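Local coordinates for UPF0342 protein yheA (Bacillus subtilis, PDB 2OEE) that is of unknown function but, as an all-helical dimeric member of the UPF0342 and YlbF/YmcA families, may share a regulatory role with its relatives, at residues Asp30-Asp35 / Arg40-Phe45; Leu76-Glu81 / Gln85-Glu90. All blocks are in the same frame, centred on the assembly; numbering follows the deposited sequence.

Contact 1. Residues Asp30-Asp35 / Arg40-Phe45; sequences DEVNAD and RMFENF
Val32 and Phe42 meet across an alpha-alpha corner of an all-helical fold, where two consecutive helices, 20-34 and 36-48, are joined through Asp35. The single apolar touch between the two segments joins Val32 CG1 to Phe42 CB at 3.9 Å. Both side chains leave their helices pointing across the gap and cross at about a right angle. CG of Phe42 lies anti to the backbone N (chi1 -177°), and this carries the ring past the valine toward helix 81-104, where it rests on Leu86 and Glu90; Leu86 touches Val32 too, making a buried meeting of three helices. Val32 CG1 takes the equivalent position on its own residue (chi1 165°) and also approaches that ring obliquely, neither squarely over it nor in line with it.

Next to this apolar pair, the side chains of Asn33 and Glu43 lie beside each other at a more open margin of the contact. The carboxylate of Glu43 makes a salt bridge to Lys39, one turn earlier on its own helix. Asp35 closes the link as N-cap of helix 36-48: its OD1 accepts weak hydrogen bonds from Ser37 N and Ala38 N.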
loop_
_atom_site.group_PDB
_atom_site.type_symbol
_atom_site.label_atom_id
_atom_site.label_comp_id
_atom_site.label_asym_id
_atom_site.label_seq_id
_atom_site.Cartn_x
_atom_site.Cartn_y
_atom_site.Cartn_z
ATOM N N ASP A 30 -23.884 -2.454 -3.314
ATOM C CA ASP A 30 -25.099 -3.277 -3.337
ATOM C C ASP A 30 -26.226 -2.585 -4.116
ATOM O O ASP A 30 -26.958 -3.234 -4.844
ATOM C CB ASP A 30 -25.575 -3.538 -1.913
ATOM C CG ASP A 30 -24.666 -4.513 -1.162
ATOM O OD1 ASP A 30 -23.819 -5.158 -1.797
ATOM O OD2 ASP A 30 -24.808 -4.602 0.067
ATOM N N GLU A 31 -26.328 -1.267 -3.950
ATOM C CA GLU A 31 -27.298 -0.443 -4.659
ATOM C C GLU A 31 -27.093 -0.501 -6.168
ATOM O O GLU A 31 -28.057 -0.715 -6.933
ATOM C CB GLU A 31 -27.234 0.993 -4.149
ATOM C CG GLU A 31 -28.376 1.824 -4.607
ATOM C CD GLU A 31 -28.289 3.255 -4.162
ATOM O OE1 GLU A 31 -27.522 3.570 -3.211
ATOM O OE2 GLU A 31 -29.012 4.061 -4.786
ATOM N N VAL A 32 -25.837 -0.360 -6.598
ATOM C CA VAL A 32 -25.491 -0.505 -8.003
ATOM C C VAL A 32 -25.802 -1.917 -8.511
ATOM O O VAL A 32 -26.353 -2.086 -9.617
ATOM C CB VAL A 32 -24.015 -0.058 -8.292
ATOM C CG1 VAL A 32 -23.531 -0.531 -9.645
ATOM C CG2 VAL A 32 -23.903 1.488 -8.220
ATOM N N ASN A 33 -25.463 -2.932 -7.716
ATOM C CA ASN A 33 -25.740 -4.303 -8.146
ATOM C C ASN A 33 -27.230 -4.673 -8.178
ATOM O O ASN A 33 -27.617 -5.543 -8.950
ATOM C CB ASN A 33 -24.926 -5.345 -7.371
ATOM C CG ASN A 33 -23.421 -5.251 -7.664
ATOM O OD1 ASN A 33 -22.618 -5.239 -6.737
ATOM N ND2 ASN A 33 -23.041 -5.142 -8.940
ATOM N N ALA A 34 -28.037 -4.000 -7.373
ATOM C CA ALA A 34 -29.492 -4.206 -7.369
ATOM C C ALA A 34 -30.193 -3.537 -8.552
ATOM O O ALA A 34 -31.377 -3.823 -8.818
ATOM C CB ALA A 34 -30.103 -3.713 -6.078
ATOM N N ASP A 35 -29.489 -2.616 -9.212
ATOM C CA ASP A 35 -29.994 -1.899 -10.389
ATOM C C ASP A 35 -29.477 -2.615 -11.629
ATOM O O ASP A 35 -28.287 -2.539 -11.953
ATOM C CB ASP A 35 -29.490 -0.444 -10.345
ATOM C CG ASP A 35 -29.953 0.409 -11.527
ATOM O OD1 ASP A 35 -30.324 -0.110 -12.606
ATOM O OD2 ASP A 35 -29.903 1.651 -11.374
ATOM N N ARG A 40 -24.868 -3.787 -15.046
ATOM C CA ARG A 40 -24.276 -4.091 -16.361
ATOM C C ARG A 40 -23.217 -3.087 -16.824
ATOM O O ARG A 40 -22.162 -3.476 -17.324
ATOM C CB ARG A 40 -25.352 -4.269 -17.453
ATOM C CG ARG A 40 -24.766 -4.607 -18.825
ATOM C CD ARG A 40 -25.824 -4.674 -19.948
ATOM N NE ARG A 40 -27.009 -5.418 -19.538
ATOM C CZ ARG A 40 -28.211 -5.251 -20.086
ATOM N NH1 ARG A 40 -28.368 -4.361 -21.039
ATOM N NH2 ARG A 40 -29.243 -5.952 -19.644
HETATM N N MSE A 41 -23.491 -1.798 -16.656
HETATM C CA MSE A 41 -22.541 -0.762 -17.030
HETATM C C MSE A 41 -21.269 -0.826 -16.160
HETATM O O MSE A 41 -20.158 -0.718 -16.676
HETATM C CB MSE A 41 -23.197 0.623 -16.899
HETATM C CG MSE A 41 -24.351 0.841 -17.878
HETATM SE SE MSE A 41 -25.418 2.425 -17.386
HETATM C CE MSE A 41 -24.071 3.772 -17.634
ATOM N N PHE A 42 -21.454 -0.976 -14.855
ATOM C CA PHE A 42 -20.325 -1.016 -13.909
ATOM C C PHE A 42 -19.467 -2.271 -14.168
ATOM O O PHE A 42 -18.233 -2.203 -14.181
ATOM C CB PHE A 42 -20.834 -0.984 -12.469
ATOM C CG PHE A 42 -19.725 -0.942 -11.411
ATOM C CD1 PHE A 42 -18.907 0.175 -11.281
ATOM C CD2 PHE A 42 -19.544 -2.011 -10.542
ATOM C CE1 PHE A 42 -17.890 0.226 -10.296
ATOM C CE2 PHE A 42 -18.539 -1.974 -9.542
ATOM C CZ PHE A 42 -17.716 -0.849 -9.428
ATOM N N GLU A 43 -20.128 -3.397 -14.416
ATOM C CA GLU A 43 -19.423 -4.648 -14.733
ATOM C C GLU A 43 -18.629 -4.588 -16.037
ATOM O O GLU A 43 -17.488 -5.037 -16.080
ATOM C CB GLU A 43 -20.370 -5.846 -14.700
ATOM C CG GLU A 43 -20.725 -6.246 -13.280
ATOM C CD GLU A 43 -21.687 -7.414 -13.205
ATOM O OE1 GLU A 43 -22.225 -7.829 -14.252
ATOM O OE2 GLU A 43 -21.930 -7.896 -12.083
ATOM N N ASN A 44 -19.214 -4.020 -17.091
ATOM C CA ASN A 44 -18.512 -3.879 -18.368
ATOM C C ASN A 44 -17.306 -2.931 -18.257
ATOM O O ASN A 44 -16.274 -3.131 -18.911
ATOM C CB ASN A 44 -19.482 -3.428 -19.472
ATOM C CG ASN A 44 -18.771 -3.043 -20.766
ATOM O OD1 ASN A 44 -18.776 -1.875 -21.161
ATOM N ND2 ASN A 44 -18.162 -4.024 -21.432
ATOM N N PHE A 45 -17.440 -1.922 -17.417
ATOM C CA PHE A 45 -16.363 -1.040 -17.021
ATOM C C PHE A 45 -15.226 -1.766 -16.280
ATOM O O PHE A 45 -14.105 -1.617 -16.607
ATOM C CB PHE A 45 -16.907 0.054 -16.109
ATOM C CG PHE A 45 -15.868 0.899 -15.478
ATOM C CD1 PHE A 45 -15.135 1.788 -16.224
ATOM C CD2 PHE A 45 -15.638 0.843 -14.152
ATOM C CE1 PHE A 45 -14.207 2.549 -15.657
ATOM C CE2 PHE A 45 -14.685 1.638 -13.577
ATOM C CZ PHE A 45 -13.984 2.476 -14.319
#

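Contact 2. Residues Leu76-Glu81 / Gln85-Glu90; sequences LVQQHE and QLMEAE. With CA (calcium ion), chain C.
Glu81 OE2 is gripped twice, by a calcium ion at 2.5 Å and by Gln85 NE2 at 3.0 Å. The setting is the short link between helices 70-78 and 81-104 of this all-helical fold, and the pair spans the first turn of the later helix, an i to i+4 spacing. The amide N-H points almost straight at the oxygen (166°) and meets its anti lone pair, which faces away from OE1. Although that oxygen lies in the amide plane of Gln85, the carboxylate and amide planes stand 64° apart. A bend at chi2 of Glu81 (59°) swings the carboxylate back so that it crosses the extended glutamine obliquely.

OE1 binds the same calcium at 2.4 Å, making the chelation bidentate. Three waters bind it as well, and two of them donate to Glu88, one to OE1 and one to OE2, so Glu88 acts as a second-shell anchor. The ion probably eases the repulsion between the two carboxylates. A leucine in place of Gln85 has no amide, and would probably leave Glu81 OE2 held by the calcium without its N-H partner and Lys82 NZ without its acceptor, Gln85 OE1.

Beside this polar surface, Gln85 N bonds to Glu81 O as the helix begins, and His80 caps that start by accepting Ile83 N at ND1. On the inner side Val77 and Met87, here selenomethionine, cross at about a right angle, with Val77 CG2 3.7 Å from Met87 SE.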
loop_
_atom_site.group_PDB
_atom_site.type_symbol
_atom_site.label_atom_id
_atom_site.label_comp_id
_atom_site.label_asym_id
_atom_site.label_seq_id
_atom_site.Cartn_x
_atom_site.Cartn_y
_atom_site.Cartn_z
ATOM N N LEU A 76 -18.927 6.392 -20.418
ATOM C CA LEU A 76 -20.190 5.696 -20.176
ATOM C C LEU A 76 -20.559 5.803 -18.700
ATOM O O LEU A 76 -21.590 6.393 -18.355
ATOM C CB LEU A 76 -20.110 4.213 -20.617
ATOM C CG LEU A 76 -21.203 3.160 -20.287
ATOM C CD1 LEU A 76 -22.635 3.607 -20.630
ATOM C CD2 LEU A 76 -20.893 1.800 -20.962
ATOM N N VAL A 77 -19.704 5.277 -17.829
ATOM C CA VAL A 77 -20.070 5.123 -16.424
ATOM C C VAL A 77 -20.090 6.416 -15.629
ATOM O O VAL A 77 -20.908 6.567 -14.731
ATOM C CB VAL A 77 -19.212 4.064 -15.687
ATOM C CG1 VAL A 77 -19.580 2.694 -16.163
ATOM C CG2 VAL A 77 -17.709 4.323 -15.872
ATOM N N GLN A 78 -19.203 7.349 -15.952
ATOM C CA GLN A 78 -19.196 8.627 -15.246
ATOM C C GLN A 78 -20.456 9.472 -15.449
ATOM O O GLN A 78 -20.817 10.278 -14.586
ATOM C CB GLN A 78 -17.924 9.409 -15.567
ATOM C CG GLN A 78 -16.760 8.788 -14.845
ATOM C CD GLN A 78 -15.484 9.559 -14.997
ATOM O OE1 GLN A 78 -15.363 10.442 -15.861
ATOM N NE2 GLN A 78 -14.501 9.228 -14.157
ATOM N N GLN A 79 -21.154 9.256 -16.564
ATOM C CA GLN A 79 -22.414 9.963 -16.817
ATOM C C GLN A 79 -23.598 9.434 -16.002
ATOM O O GLN A 79 -24.679 10.009 -16.056
ATOM C CB GLN A 79 -22.760 9.987 -18.317
ATOM C CG GLN A 79 -23.416 8.711 -18.829
ATOM C CD GLN A 79 -24.355 8.934 -20.024
ATOM O OE1 GLN A 79 -24.711 10.079 -20.384
ATOM N NE2 GLN A 79 -24.774 7.839 -20.627
ATOM N N HIS A 80 -23.401 8.330 -15.273
ATOM C CA HIS A 80 -24.440 7.771 -14.429
ATOM C C HIS A 80 -24.182 8.213 -12.988
ATOM O O HIS A 80 -23.140 7.864 -12.429
ATOM C CB HIS A 80 -24.404 6.241 -14.502
ATOM C CG HIS A 80 -25.563 5.575 -13.832
ATOM N ND1 HIS A 80 -25.585 5.305 -12.482
ATOM C CD2 HIS A 80 -26.730 5.087 -14.332
ATOM C CE1 HIS A 80 -26.715 4.700 -12.169
ATOM N NE2 HIS A 80 -27.438 4.573 -13.269
ATOM N N GLU A 81 -25.103 8.971 -12.408
ATOM C CA GLU A 81 -24.847 9.582 -11.091
ATOM C C GLU A 81 -24.502 8.552 -9.997
ATOM O O GLU A 81 -23.488 8.702 -9.312
ATOM C CB GLU A 81 -26.011 10.496 -10.673
ATOM C CG GLU A 81 -25.830 11.178 -9.283
ATOM C CD GLU A 81 -24.577 12.050 -9.175
ATOM O OE1 GLU A 81 -24.174 12.738 -10.154
ATOM O OE2 GLU A 81 -23.959 12.056 -8.088
ATOM N N GLN A 85 -20.983 7.898 -7.896
ATOM C CA GLN A 85 -20.911 7.933 -6.415
ATOM C C GLN A 85 -20.163 6.726 -5.848
ATOM O O GLN A 85 -19.345 6.867 -4.937
ATOM C CB GLN A 85 -22.308 8.034 -5.798
ATOM C CG GLN A 85 -22.982 9.408 -6.024
ATOM C CD GLN A 85 -24.343 9.549 -5.377
ATOM O OE1 GLN A 85 -24.752 8.743 -4.532
ATOM N NE2 GLN A 85 -25.080 10.572 -5.797
ATOM N N LEU A 86 -20.463 5.542 -6.386
ATOM C CA LEU A 86 -19.704 4.334 -6.055
ATOM C C LEU A 86 -18.207 4.467 -6.419
ATOM O O LEU A 86 -17.337 4.148 -5.596
ATOM C CB LEU A 86 -20.344 3.089 -6.721
ATOM C CG LEU A 86 -19.536 1.778 -6.675
ATOM C CD1 LEU A 86 -19.242 1.346 -5.204
ATOM C CD2 LEU A 86 -20.264 0.680 -7.455
HETATM N N MSE A 87 -17.914 4.941 -7.626
HETATM C CA MSE A 87 -16.541 5.134 -8.086
HETATM C C MSE A 87 -15.813 6.173 -7.239
HETATM O O MSE A 87 -14.634 5.995 -6.911
HETATM C CB MSE A 87 -16.484 5.488 -9.584
HETATM C CG MSE A 87 -16.880 4.285 -10.498
HETATM SE SE MSE A 87 -16.871 4.689 -12.273
HETATM C CE MSE A 87 -15.141 5.070 -12.567
ATOM N N GLU A 88 -16.528 7.231 -6.858
ATOM C CA GLU A 88 -15.970 8.222 -5.935
ATOM C C GLU A 88 -15.671 7.604 -4.563
ATOM O O GLU A 88 -14.591 7.848 -4.001
ATOM C CB GLU A 88 -16.897 9.432 -5.824
ATOM C CG GLU A 88 -16.831 10.373 -7.054
ATOM C CD GLU A 88 -17.993 11.384 -7.147
ATOM O OE1 GLU A 88 -19.067 11.172 -6.546
ATOM O OE2 GLU A 88 -17.842 12.397 -7.860
ATOM N N ALA A 89 -16.617 6.828 -4.019
ATOM C CA ALA A 89 -16.379 6.093 -2.761
ATOM C C ALA A 89 -15.206 5.113 -2.853
ATOM O O ALA A 89 -14.426 5.006 -1.893
ATOM C CB ALA A 89 -17.643 5.389 -2.263
ATOM N N GLU A 90 -15.068 4.408 -3.983
ATOM C CA GLU A 90 -13.867 3.588 -4.247
ATOM C C GLU A 90 -12.564 4.384 -4.185
ATOM O O GLU A 90 -11.612 3.940 -3.549
ATOM C CB GLU A 90 -13.915 2.908 -5.625
ATOM C CG GLU A 90 -15.057 1.911 -5.800
ATOM C CD GLU A 90 -14.956 1.192 -7.134
ATOM O OE1 GLU A 90 -14.557 1.835 -8.127
ATOM O OE2 GLU A 90 -15.238 -0.016 -7.171
HETATM CA CA CA C . -22.103 13.416 -9.123
HETATM O O HOH W 1 -20.939 11.335 -8.373
HETATM O O HOH W 2 -20.057 14.275 -8.415
HETATM O O HOH W 3 -21.439 12.914 -11.322
#

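Overall arrangement
Each contact joins two neighbouring helices across a short link, with different chemistry. Contact 1 joins helices 20-34 and 36-48 and is partly buried, a single apolar touch being the direct contact between its segments; contact 2 joins helices 70-78 and 81-104 at the surface, where a carboxylate, an amide, calcium and water do most of the work. Their centres lie only about 10 Å apart, and helices 36-48 and 70-78 bring them together. Phe45, with Val77 and Met87, forms the inner apolar join, while Met41 on Leu76 is a second one nearer the surface. Glu90, whose OE2 is touched by Phe42 CZ, hydrogen-bonds to Tyr112 of the second subunit.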